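PDB 6FN6: fatty acid synthase 1, isoform A from Drosophila melanogaster, which probably catalyses de novo synthesis of long-chain saturated fatty acids with NADPH, this piece being the modifying region with its dehydratase, enoylreductase and ketoreductase. Local coordinates for residues A[133-138]-A[174-179]; A[292-297]-A[440-445]; A[695-700]-A[832-837]. All coordinates share one frame; numbering follows the deposited sequence.

The three contacts follow one another along the chain, share no helix or strand, and sit in three different domains: the dehydratase, what is probably the pseudo-methyltransferase domain, and the enoylreductase. The touching residues of all three are buried, those of interaction 3 beside the dimer interface. Interaction 1 joins two helices through a polar link beside the predicted dehydratase site. Interaction 2 sets a helix on an interior strand, interaction 3 a helix on the segment that leaves an edge strand; both rest on apolar side chains. Interaction 2 adds a water-bridged polar rim and stays within one chain, whereas interaction 3 reaches the second subunit. The centres of interactions 2 and 3 are about 73 Å apart.

Interaction 1 of 3, residues A[133-138]-A[174-179]; sequences DVYKEL and MDTMLQ
The ring of Tyr-135 and the side-chain amide of Gln-179 meet almost perpendicular, their planes 89° apart. Val-134 CG1 of the same helix leans over one face of the ring, towards its rim and 4.1 Å above the plane. At the edge, near the ring plane, comes Gln-179 OE1, and Tyr-135 OH donates a hydrogen bond of 2.8 Å to it. The hydroxyl lies in the carbonyl plane of the amide, with a C=O...O angle of 150°. Gln-179 reaches this position as an extended chain beyond CG (chi2 178°), while the tyrosine ring has to span much of the gap between helices whose axes stay 13.1 Å apart. Apolar neighbours are looser: Thr-176 CG2 stands 4.2 Å from Tyr-135 OH, and Leu-138 CD1 lies 4.4 Å from Gln-179 OE1. Thr-176 turns its OG1 back to the carbonyl of Phe-173.

Both polar groups have second partners. The backbone N of Ile-152 also bonds to the tyrosine hydroxyl, and Gln-179 NE2 bonds to the carbonyl of Phe-149, tying Ile-152, which opens strand 152-155, to one helix and loop residue Phe-149 to the other. A further bond from NE2 to Asp-175 OD2 is doubtful, because the position of that oxygen is uncertain.

This is the C-terminal hotdog fold of the dehydratase domain. Asp-175, predicted to be the proton donor, and Gln-179 have the spacing of the D-x-x-x-Q/H motif of related dehydratases, and the side chain of His-24, the predicted proton acceptor, is about 5 Å from that of Gln-179. With OE1 accepting from Tyr-135 and NE2 donating to Phe-149, a flipped amide would lose both bonds, so Tyr-135 probably serves as a second-shell residue that sets how Gln-179 faces the predicted site.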
loop_
_atom_site.group_PDB
_atom_site.type_symbol
_atom_site.label_atom_id
_atom_site.label_comp_id
_atom_site.label_asym_id
_atom_site.label_seq_id
_atom_site.Cartn_x
_atom_site.Cartn_y
_atom_site.Cartn_z
ATOM N N ASP A 133 -35.561 25.294 4.005
ATOM C CA ASP A 133 -34.393 25.746 4.756
ATOM C C ASP A 133 -33.149 24.986 4.315
ATOM O O ASP A 133 -32.101 25.578 4.064
ATOM C CB ASP A 133 -34.600 25.561 6.261
ATOM C CG ASP A 133 -35.761 26.368 6.795
ATOM O OD1 ASP A 133 -35.968 27.503 6.314
ATOM O OD2 ASP A 133 -36.460 25.869 7.702
ATOM N N VAL A 134 -33.275 23.666 4.238
ATOM C CA VAL A 134 -32.162 22.798 3.882
ATOM C C VAL A 134 -31.586 23.174 2.524
ATOM O O VAL A 134 -30.374 23.310 2.376
ATOM C CB VAL A 134 -32.597 21.321 3.900
ATOM C CG1 VAL A 134 -31.563 20.436 3.208
ATOM C CG2 VAL A 134 -32.836 20.858 5.321
ATOM N N TYR A 135 -32.450 23.325 1.529
ATOM C CA TYR A 135 -31.983 23.492 0.162
ATOM C C TYR A 135 -31.633 24.946 -0.145
ATOM O O TYR A 135 -30.973 25.233 -1.143
ATOM C CB TYR A 135 -33.024 22.947 -0.817
ATOM C CG TYR A 135 -33.051 21.435 -0.804
ATOM C CD1 TYR A 135 -32.071 20.703 -1.462
ATOM C CD2 TYR A 135 -34.029 20.742 -0.108
ATOM C CE1 TYR A 135 -32.076 19.323 -1.438
ATOM C CE2 TYR A 135 -34.044 19.365 -0.081
ATOM C CZ TYR A 135 -33.062 18.659 -0.742
ATOM O OH TYR A 135 -33.075 17.283 -0.722
ATOM N N LYS A 136 -32.082 25.869 0.698
ATOM C CA LYS A 136 -31.571 27.230 0.637
ATOM C C LYS A 136 -30.101 27.212 1.053
ATOM O O LYS A 136 -29.251 27.821 0.404
ATOM C CB LYS A 136 -32.379 28.177 1.526
ATOM C CG LYS A 136 -31.686 29.507 1.765
ATOM C CD LYS A 136 -32.607 30.541 2.385
ATOM C CE LYS A 136 -31.928 31.900 2.403
ATOM N NZ LYS A 136 -32.680 32.909 3.193
ATOM N N GLU A 137 -29.819 26.507 2.144
ATOM C CA GLU A 137 -28.456 26.348 2.644
ATOM C C GLU A 137 -27.560 25.753 1.561
ATOM O O GLU A 137 -26.480 26.272 1.276
ATOM C CB GLU A 137 -28.449 25.459 3.894
ATOM C CG GLU A 137 -27.075 24.949 4.328
ATOM C CD GLU A 137 -26.135 26.069 4.728
ATOM O OE1 GLU A 137 -26.619 27.199 4.959
ATOM O OE2 GLU A 137 -24.914 25.822 4.815
ATOM N N LEU A 138 -28.017 24.658 0.964
ATOM C CA LEU A 138 -27.242 23.946 -0.044
ATOM C C LEU A 138 -27.006 24.796 -1.295
ATOM O O LEU A 138 -25.919 24.766 -1.871
ATOM C CB LEU A 138 -27.946 22.643 -0.424
ATOM C CG LEU A 138 -28.087 21.605 0.694
ATOM C CD1 LEU A 138 -28.912 20.426 0.222
ATOM C CD2 LEU A 138 -26.732 21.132 1.183
ATOM N N MET A 174 -30.734 7.531 -2.158
ATOM C CA MET A 174 -29.385 7.368 -1.637
ATOM C C MET A 174 -28.604 8.673 -1.771
ATOM O O MET A 174 -27.739 8.968 -0.949
ATOM C CB MET A 174 -28.661 6.219 -2.351
ATOM C CG MET A 174 -29.118 4.836 -1.881
ATOM S SD MET A 174 -27.990 3.486 -2.294
ATOM C CE MET A 174 -28.160 3.412 -4.079
ATOM N N ASP A 175 -28.911 9.460 -2.798
ATOM C CA ASP A 175 -28.261 10.757 -2.967
ATOM C C ASP A 175 -28.603 11.698 -1.814
ATOM O O ASP A 175 -27.730 12.384 -1.292
ATOM C CB ASP A 175 -28.660 11.402 -4.294
ATOM C CG ASP A 175 -27.909 12.697 -4.560
ATOM O OD1 ASP A 175 -26.671 12.711 -4.415
ATOM O OD2 ASP A 175 -28.558 13.704 -4.910
ATOM N N THR A 176 -29.872 11.732 -1.418
ATOM C CA THR A 176 -30.296 12.599 -0.321
ATOM C C THR A 176 -29.603 12.205 0.984
ATOM O O THR A 176 -29.442 13.032 1.879
ATOM C CB THR A 176 -31.828 12.574 -0.124
ATOM O OG1 THR A 176 -32.281 11.225 0.035
ATOM C CG2 THR A 176 -32.526 13.209 -1.314
ATOM N N MET A 177 -29.206 10.941 1.095
ATOM C CA MET A 177 -28.412 10.496 2.238
ATOM C C MET A 177 -27.038 11.171 2.224
ATOM O O MET A 177 -26.500 11.518 3.272
ATOM C CB MET A 177 -28.249 8.975 2.238
ATOM C CG MET A 177 -29.554 8.204 2.366
ATOM S SD MET A 177 -29.320 6.411 2.420
ATOM C CE MET A 177 -28.376 6.236 3.929
ATOM N N LEU A 178 -26.472 11.346 1.033
ATOM C CA LEU A 178 -25.192 12.036 0.896
ATOM C C LEU A 178 -25.363 13.533 1.122
ATOM O O LEU A 178 -24.512 14.181 1.733
ATOM C CB LEU A 178 -24.579 11.786 -0.484
ATOM C CG LEU A 178 -24.403 10.328 -0.913
ATOM C CD1 LEU A 178 -23.599 10.255 -2.202
ATOM C CD2 LEU A 178 -23.747 9.505 0.182
ATOM N N GLN A 179 -26.465 14.081 0.620
ATOM C CA GLN A 179 -26.791 15.477 0.857
ATOM C C GLN A 179 -26.843 15.723 2.357
ATOM O O GLN A 179 -26.315 16.713 2.860
ATOM C CB GLN A 179 -28.127 15.850 0.215
ATOM C CG GLN A 179 -28.176 15.686 -1.289
ATOM C CD GLN A 179 -29.541 16.024 -1.851
ATOM O OE1 GLN A 179 -30.419 16.492 -1.128
ATOM N NE2 GLN A 179 -29.729 15.783 -3.142
#

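Interaction 2 of 3, residues A[292-297]-A[440-445]; sequences QVIIEN and LVLARK
Leu-442 leaves strand 438-445 towards helix 279-296, and its side chain can be followed outward from CB. Beyond CB, CG stands anti to the leucine's own backbone N (chi1 -173°), which carries the fork out to the helix. There the two methyls part. CD2 goes to Val-293, lying 3.8 Å from Val-293 CG1 and 4.0 Å from Val-293 CB; the valine and leucine lie side by side, pointing oppositely. CD1 turns to Ile-294 and meets its CD1 at 4.1 Å, the two chains crossing at a slant.

Farther along the strand the chemistry becomes polar. Arg-444 runs extended to the helix end, where its NH2 gives a 2.9 Å hydrogen bond to a water; that water in turn donates a weak bond to Asn-297 OD1. Asn-297 O is also near NH2, but at a poor angle for bonding. The asparagine is held by its own helix, ND2 donating to Val-293 O at 2.9 Å with an N-H...O angle of 157°, and its OD1 accepts a hydrogen bond from the backbone N of Ile-541. Arg-444 is pinned further by NH1 to Lys-538 O and NE to Asn-401 O, so the 538-541 loop is drawn onto this corner.

Strand 438-445 runs antiparallel between 402-409 and 426-433, and the helix that precedes strand 303-309 in the chain lies over it. Read from 359-362, the main strands follow the 3-2-1-4-5-7-6 order of the class I methyltransferase fold, consistent with the pseudo-methyltransferase domain of animal fatty acid synthases.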
loop_
_atom_site.group_PDB
_atom_site.type_symbol
_atom_site.label_atom_id
_atom_site.label_comp_id
_atom_site.label_asym_id
_atom_site.label_seq_id
_atom_site.Cartn_x
_atom_site.Cartn_y
_atom_site.Cartn_z
ATOM N N GLN A 292 -28.139 61.033 -20.279
ATOM C CA GLN A 292 -29.064 60.875 -19.165
ATOM C C GLN A 292 -30.225 61.857 -19.260
ATOM O O GLN A 292 -31.379 61.481 -19.057
ATOM C CB GLN A 292 -28.338 61.056 -17.834
ATOM C CG GLN A 292 -27.638 59.805 -17.351
ATOM C CD GLN A 292 -26.937 60.008 -16.027
ATOM O OE1 GLN A 292 -27.500 60.589 -15.100
ATOM N NE2 GLN A 292 -25.698 59.538 -15.934
ATOM N N VAL A 293 -29.915 63.114 -19.562
ATOM C CA VAL A 293 -30.937 64.145 -19.683
ATOM C C VAL A 293 -31.879 63.811 -20.838
ATOM O O VAL A 293 -33.089 64.013 -20.740
ATOM C CB VAL A 293 -30.300 65.535 -19.867
ATOM C CG1 VAL A 293 -31.370 66.596 -20.150
ATOM C CG2 VAL A 293 -29.488 65.910 -18.636
ATOM N N ILE A 294 -31.317 63.303 -21.932
ATOM C CA ILE A 294 -32.105 62.957 -23.109
ATOM C C ILE A 294 -33.051 61.807 -22.781
ATOM O O ILE A 294 -34.236 61.861 -23.102
ATOM C CB ILE A 294 -31.194 62.602 -24.300
ATOM C CG1 ILE A 294 -30.341 63.807 -24.689
ATOM C CG2 ILE A 294 -32.018 62.138 -25.495
ATOM C CD1 ILE A 294 -29.197 63.474 -25.621
ATOM N N ILE A 295 -32.523 60.764 -22.150
ATOM C CA ILE A 295 -33.336 59.618 -21.762
ATOM C C ILE A 295 -34.440 60.100 -20.829
ATOM O O ILE A 295 -35.606 59.733 -20.983
ATOM C CB ILE A 295 -32.474 58.509 -21.101
ATOM C CG1 ILE A 295 -31.522 57.900 -22.131
ATOM C CG2 ILE A 295 -33.356 57.419 -20.490
ATOM C CD1 ILE A 295 -30.460 56.992 -21.541
ATOM N N GLU A 296 -34.058 60.927 -19.864
ATOM C CA GLU A 296 -34.991 61.467 -18.884
ATOM C C GLU A 296 -36.139 62.220 -19.557
ATOM O O GLU A 296 -37.249 62.264 -19.031
ATOM C CB GLU A 296 -34.246 62.386 -17.911
ATOM C CG GLU A 296 -35.007 62.720 -16.638
ATOM C CD GLU A 296 -34.123 63.372 -15.586
ATOM O OE1 GLU A 296 -34.064 62.855 -14.448
ATOM O OE2 GLU A 296 -33.501 64.413 -15.891
ATOM N N ASN A 297 -35.867 62.804 -20.722
ATOM C CA ASN A 297 -36.847 63.637 -21.413
ATOM C C ASN A 297 -37.275 63.051 -22.757
ATOM O O ASN A 297 -37.493 63.784 -23.721
ATOM C CB ASN A 297 -36.282 65.045 -21.625
ATOM C CG ASN A 297 -36.195 65.835 -20.335
ATOM O OD1 ASN A 297 -37.194 66.369 -19.855
ATOM N ND2 ASN A 297 -34.996 65.908 -19.763
ATOM N N LEU A 440 -19.231 71.367 -23.718
ATOM C CA LEU A 440 -20.255 70.487 -24.271
ATOM C C LEU A 440 -21.623 71.148 -24.110
ATOM O O LEU A 440 -22.040 71.474 -22.996
ATOM C CB LEU A 440 -20.231 69.118 -23.588
ATOM C CG LEU A 440 -21.079 68.018 -24.239
ATOM C CD1 LEU A 440 -20.538 67.650 -25.620
ATOM C CD2 LEU A 440 -21.151 66.782 -23.349
ATOM N N VAL A 441 -22.312 71.355 -25.229
ATOM C CA VAL A 441 -23.585 72.061 -25.223
ATOM C C VAL A 441 -24.719 71.125 -25.620
ATOM O O VAL A 441 -24.676 70.486 -26.672
ATOM C CB VAL A 441 -23.539 73.284 -26.165
ATOM C CG1 VAL A 441 -24.836 74.073 -26.084
ATOM C CG2 VAL A 441 -22.352 74.176 -25.830
ATOM N N LEU A 442 -25.739 71.058 -24.773
ATOM C CA LEU A 442 -26.954 70.323 -25.095
ATOM C C LEU A 442 -28.049 71.318 -25.486
ATOM O O LEU A 442 -28.461 72.148 -24.673
ATOM C CB LEU A 442 -27.394 69.463 -23.907
ATOM C CG LEU A 442 -28.562 68.504 -24.161
ATOM C CD1 LEU A 442 -28.187 67.427 -25.167
ATOM C CD2 LEU A 442 -29.029 67.874 -22.863
ATOM N N ALA A 443 -28.518 71.226 -26.727
ATOM C CA ALA A 443 -29.473 72.195 -27.257
ATOM C C ALA A 443 -30.803 71.538 -27.602
ATOM O O ALA A 443 -30.867 70.337 -27.864
ATOM C CB ALA A 443 -28.896 72.886 -28.480
ATOM N N ARG A 444 -31.856 72.350 -27.612
ATOM C CA ARG A 444 -33.217 71.879 -27.836
ATOM C C ARG A 444 -34.098 73.059 -28.247
ATOM O O ARG A 444 -33.820 74.197 -27.869
ATOM C CB ARG A 444 -33.767 71.228 -26.563
ATOM C CG ARG A 444 -35.035 70.411 -26.743
ATOM C CD ARG A 444 -35.655 70.086 -25.388
ATOM N NE ARG A 444 -36.406 68.831 -25.384
ATOM C CZ ARG A 444 -37.037 68.341 -24.321
ATOM N NH1 ARG A 444 -37.031 69.010 -23.174
ATOM N NH2 ARG A 444 -37.690 67.189 -24.404
ATOM N N LYS A 445 -35.140 72.802 -29.035
ATOM C CA LYS A 445 -36.112 73.846 -29.349
ATOM C C LYS A 445 -36.909 74.172 -28.088
ATOM O O LYS A 445 -37.331 73.274 -27.363
ATOM C CB LYS A 445 -37.056 73.417 -30.479
ATOM C CG LYS A 445 -36.449 73.494 -31.875
ATOM C CD LYS A 445 -37.496 73.249 -32.958
ATOM C CE LYS A 445 -38.016 74.552 -33.554
ATOM N NZ LYS A 445 -36.987 75.246 -34.383
HETATM O O HOH W 1 -39.551 66.718 -22.187
#

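Interaction 3 of 3, residues A[695-700]-A[832-837]; sequences VYYALV and HGILLD
Tyr-697 OH is gripped by Arg-702 NH1 of its own chain and by Asn-828 ND2 of the second subunit, while an edge of its ring touches Ile-834. The setting is the Rossmann-type cofactor domain of the enoylreductase, a medium-chain dehydrogenase relative. Strand 830-833 is an outermost strand, within this chain, of its six-stranded parallel sheet.

Arg-702 also bonds to Gly-833 O through NH2 and to His-832 ND1 through NE, and so clasps helix and strand together. In the second subunit Asn-828 OD1 accepts from Leu-835 N, and a strand there pairs antiparallel with His-832, so the sheet continues through the dimer.

Across the contact the rest is apolar. The CA atoms of Ala-698 and Ile-834 are only 6.7 Å apart, close enough for the small alanine to rest directly against the isoleucine. Tyr-697 holds CG anti to its own N (chi1 176°), which sends the ring out alongside Ile-834, the isoleucine pointing the other way. The ring presents its edge, near the plane, to one isoleucine branch: Ile-834 CG2 is 3.7 Å from Tyr-697 CD2 and 3.9 Å from Tyr-697 CE2. The other branch passes to the neighbouring residue on the helix, just where a wider pi-type turn spans 697-700. Its terminal methyl, Ile-834 CD1, sits 3.7 Å from Ala-698 CB and 4.0 Å from Ala-698 CA.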
loop_
_atom_site.group_PDB
_atom_site.type_symbol
_atom_site.label_atom_id
_atom_site.label_comp_id
_atom_site.label_asym_id
_atom_site.label_seq_id
_atom_site.Cartn_x
_atom_site.Cartn_y
_atom_site.Cartn_z
ATOM N N VAL A 695 13.255 19.519 8.115
ATOM C CA VAL A 695 14.345 18.562 8.003
ATOM C C VAL A 695 14.609 17.904 9.350
ATOM O O VAL A 695 14.813 16.692 9.433
ATOM C CB VAL A 695 15.619 19.242 7.455
ATOM C CG1 VAL A 695 16.866 18.431 7.787
ATOM C CG2 VAL A 695 15.513 19.435 5.958
ATOM N N TYR A 696 14.589 18.704 10.409
ATOM C CA TYR A 696 14.916 18.202 11.734
ATOM C C TYR A 696 13.782 17.369 12.320
ATOM O O TYR A 696 14.028 16.373 13.000
ATOM C CB TYR A 696 15.260 19.360 12.668
ATOM C CG TYR A 696 16.714 19.765 12.598
ATOM C CD1 TYR A 696 17.702 18.977 13.177
ATOM C CD2 TYR A 696 17.101 20.932 11.952
ATOM C CE1 TYR A 696 19.033 19.339 13.115
ATOM C CE2 TYR A 696 18.433 21.303 11.886
ATOM C CZ TYR A 696 19.394 20.501 12.469
ATOM O OH TYR A 696 20.719 20.864 12.407
ATOM N N TYR A 697 12.541 17.757 12.049
ATOM C CA TYR A 697 11.404 17.007 12.567
ATOM C C TYR A 697 11.296 15.653 11.868
ATOM O O TYR A 697 10.773 14.690 12.432
ATOM C CB TYR A 697 10.098 17.784 12.391
ATOM C CG TYR A 697 8.894 16.986 12.836
ATOM C CD1 TYR A 697 8.696 16.689 14.178
ATOM C CD2 TYR A 697 7.972 16.506 11.917
ATOM C CE1 TYR A 697 7.607 15.953 14.594
ATOM C CE2 TYR A 697 6.878 15.765 12.326
ATOM C CZ TYR A 697 6.702 15.490 13.666
ATOM O OH TYR A 697 5.621 14.753 14.087
ATOM N N ALA A 698 11.787 15.591 10.634
ATOM C CA ALA A 698 11.695 14.378 9.831
ATOM C C ALA A 698 12.882 13.447 10.073
ATOM O O ALA A 698 12.703 12.265 10.373
ATOM C CB ALA A 698 11.598 14.734 8.350
ATOM N N LEU A 699 14.089 13.986 9.936
ATOM C CA LEU A 699 15.302 13.175 9.978
ATOM C C LEU A 699 15.744 12.815 11.400
ATOM O O LEU A 699 16.197 11.696 11.645
ATOM C CB LEU A 699 16.447 13.900 9.265
ATOM C CG LEU A 699 16.224 14.334 7.812
ATOM C CD1 LEU A 699 17.535 14.802 7.201
ATOM C CD2 LEU A 699 15.602 13.227 6.969
ATOM N N VAL A 700 15.608 13.751 12.334
ATOM C CA VAL A 700 16.134 13.550 13.682
ATOM C C VAL A 700 15.061 13.033 14.634
ATOM O O VAL A 700 15.273 12.041 15.331
ATOM C CB VAL A 700 16.758 14.854 14.225
ATOM C CG1 VAL A 700 17.213 14.683 15.668
ATOM C CG2 VAL A 700 17.924 15.281 13.357
ATOM N N HIS A 832 6.578 6.854 7.669
ATOM C CA HIS A 832 6.216 8.041 8.440
ATOM C C HIS A 832 5.549 9.114 7.594
ATOM O O HIS A 832 6.179 9.705 6.716
ATOM C CB HIS A 832 7.453 8.635 9.106
ATOM C CG HIS A 832 7.994 7.801 10.222
ATOM N ND1 HIS A 832 7.546 7.913 11.520
ATOM C CD2 HIS A 832 8.939 6.831 10.232
ATOM C CE1 HIS A 832 8.198 7.056 12.284
ATOM N NE2 HIS A 832 9.049 6.385 11.526
ATOM N N GLY A 833 4.275 9.368 7.871
ATOM C CA GLY A 833 3.606 10.537 7.333
ATOM C C GLY A 833 4.030 11.750 8.136
ATOM O O GLY A 833 3.786 11.819 9.340
ATOM N N ILE A 834 4.667 12.708 7.472
ATOM C CA ILE A 834 5.246 13.855 8.164
ATOM C C ILE A 834 4.577 15.149 7.728
ATOM O O ILE A 834 4.782 15.628 6.613
ATOM C CB ILE A 834 6.765 13.912 7.937
ATOM C CG1 ILE A 834 7.433 12.693 8.574
ATOM C CG2 ILE A 834 7.356 15.201 8.507
ATOM C CD1 ILE A 834 8.769 12.358 7.982
ATOM N N LEU A 835 3.765 15.702 8.623
ATOM C CA LEU A 835 3.109 16.977 8.389
ATOM C C LEU A 835 3.590 18.002 9.404
ATOM O O LEU A 835 3.230 17.937 10.580
ATOM C CB LEU A 835 1.590 16.832 8.486
ATOM C CG LEU A 835 0.848 16.061 7.391
ATOM C CD1 LEU A 835 1.174 14.567 7.401
ATOM C CD2 LEU A 835 -0.647 16.284 7.534
ATOM N N LEU A 836 4.390 18.957 8.946
ATOM C CA LEU A 836 4.883 20.011 9.821
ATOM C C LEU A 836 3.730 20.785 10.445
ATOM O O LEU A 836 3.813 21.208 11.597
ATOM C CB LEU A 836 5.798 20.964 9.054
ATOM C CG LEU A 836 6.329 22.168 9.842
ATOM C CD1 LEU A 836 6.968 21.745 11.156
ATOM C CD2 LEU A 836 7.319 22.951 9.001
ATOM N N ASP A 837 2.651 20.957 9.683
ATOM C CA ASP A 837 1.474 21.666 10.173
ATOM C C ASP A 837 0.992 21.077 11.494
ATOM O O ASP A 837 0.630 21.808 12.415
ATOM C CB ASP A 837 0.347 21.620 9.136
ATOM C CG ASP A 837 0.679 22.396 7.874
ATOM O OD1 ASP A 837 1.530 23.309 7.941
ATOM O OD2 ASP A 837 0.082 22.100 6.818
#